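Programmed cell death 6-interacting protein (Homo sapiens, PDB 5WA1) acts in endosomal cargo sorting, multivesicular body formation, membrane repair and cytokinesis, its Bro1 domain, the part in this crystal structure, binding CHMP4 proteins. Local coordinates at residues Asn239-Ala242 / Asp243-Asp247. Residues are numbered along the deposited sequence; the frame is centred on the assembly and turned at random.
Sequences NQAA and DYFGD
N239 and D243, one helical turn apart, share a water molecule that donates to N239 OD1 and to D243 OD1, the latter at 3.1 Å from the water O. The backbone joins the same two residues through a hydrogen bond from D243 N to N239 O, while the far ends of both side chains turn to the 353-355 loop: N239 ND2 bonds to G354 O and D243 OD2 forms a salt bridge with K355.

Q240 sets its amide NE2 over one face of the Y244 ring. Its CG stands anti to the backbone N (chi1 178°), and a bend at chi2 carries the amide forward along the helix, toward Y244, bringing NE2 to 3.3 Å from Y244 CZ, offset toward the rim. Amide and ring planes are 47° apart, so this is not a flat stack; CG adds an aliphatic contact, 3.7 Å from Y244 CE2. Beyond the ring, Y244 OH is hydrogen-bonded to T357.

These i to i+4 pairs ride on the helix 231-252 of the Bro1 domain, within the region that interacts with CHMP4 proteins, and its backbone follows the regular alpha-helical pattern. At A241 the bond from F245 N to A241 O is 2.9 Å long and almost straight (178°). F245 CD2 comes to 3.1 Å from that same A241 O, and A241 CB touches F245 CE2 more loosely. Both side chains also pack on helix 262-287, A241 against M273 and F245 against L266.

The O of buried A242 accepts two bonds, from G246 N at 2.8 Å and from H270 ND1 of helix 262-287, and the A242 methyl group rests on Q274.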
# COMPACT_ATOMS: atom_id res chain seq x y z
N ASN A 239 7.69 -3.11 -16.52
CA ASN A 239 6.51 -3.54 -17.24
C ASN A 239 5.47 -4.12 -16.28
O ASN A 239 4.26 -3.88 -16.43
CB ASN A 239 6.90 -4.57 -18.30
CG ASN A 239 5.88 -4.67 -19.42
OD1 ASN A 239 5.20 -3.70 -19.75
ND2 ASN A 239 5.76 -5.85 -20.00
N GLN A 240 5.93 -4.87 -15.29
CA GLN A 240 5.01 -5.42 -14.30
C GLN A 240 4.38 -4.31 -13.46
O GLN A 240 3.19 -4.38 -13.13
CB GLN A 240 5.74 -6.42 -13.41
CG GLN A 240 4.84 -6.99 -12.31
CD GLN A 240 3.65 -7.72 -12.87
OE1 GLN A 240 3.80 -8.71 -13.58
NE2 GLN A 240 2.45 -7.24 -12.56
N ALA A 241 5.17 -3.31 -13.07
CA ALA A 241 4.60 -2.18 -12.34
C ALA A 241 3.54 -1.47 -13.17
O ALA A 241 2.51 -1.02 -12.64
CB ALA A 241 5.71 -1.21 -11.94
N ALA A 242 3.77 -1.36 -14.48
CA ALA A 242 2.78 -0.77 -15.37
C ALA A 242 1.47 -1.53 -15.31
O ALA A 242 0.40 -0.93 -15.25
CB ALA A 242 3.33 -0.72 -16.81
N ASP A 243 1.54 -2.87 -15.31
CA ASP A 243 0.33 -3.67 -15.21
C ASP A 243 -0.42 -3.40 -13.91
O ASP A 243 -1.66 -3.30 -13.91
CB ASP A 243 0.67 -5.16 -15.30
CG ASP A 243 0.58 -5.69 -16.71
OD1 ASP A 243 0.61 -4.87 -17.65
OD2 ASP A 243 0.47 -6.92 -16.86
N TYR A 244 0.30 -3.27 -12.79
CA TYR A 244 -0.36 -3.02 -11.51
C TYR A 244 -1.00 -1.64 -11.47
O TYR A 244 -2.13 -1.48 -11.00
CB TYR A 244 0.64 -3.14 -10.35
CG TYR A 244 1.10 -4.52 -10.02
CD1 TYR A 244 0.22 -5.60 -10.04
CD2 TYR A 244 2.42 -4.75 -9.64
CE1 TYR A 244 0.65 -6.88 -9.70
CE2 TYR A 244 2.86 -6.02 -9.31
CZ TYR A 244 1.98 -7.07 -9.33
OH TYR A 244 2.42 -8.33 -8.99
N PHE A 245 -0.26 -0.61 -11.89
CA PHE A 245 -0.84 0.73 -11.94
C PHE A 245 -2.02 0.80 -12.88
O PHE A 245 -3.02 1.48 -12.60
CB PHE A 245 0.21 1.76 -12.34
CG PHE A 245 1.15 2.13 -11.22
CD1 PHE A 245 0.67 2.76 -10.08
CD2 PHE A 245 2.49 1.83 -11.30
CE1 PHE A 245 1.53 3.09 -9.04
CE2 PHE A 245 3.35 2.17 -10.28
CZ PHE A 245 2.87 2.79 -9.14
N GLY A 246 -1.93 0.09 -14.01
CA GLY A 246 -3.04 0.09 -14.96
C GLY A 246 -4.29 -0.54 -14.40
O GLY A 246 -5.40 0.00 -14.53
N ASP A 247 -4.14 -1.71 -13.76
CA ASP A 247 -5.27 -2.36 -13.11
C ASP A 247 -5.87 -1.46 -12.04
O ASP A 247 -7.10 -1.38 -11.90
CB ASP A 247 -4.83 -3.69 -12.50
CG ASP A 247 -4.61 -4.78 -13.54
OD1 ASP A 247 -5.00 -4.59 -14.71
OD2 ASP A 247 -4.06 -5.84 -13.18
O HOH W 1 2.36 -2.97 -19.31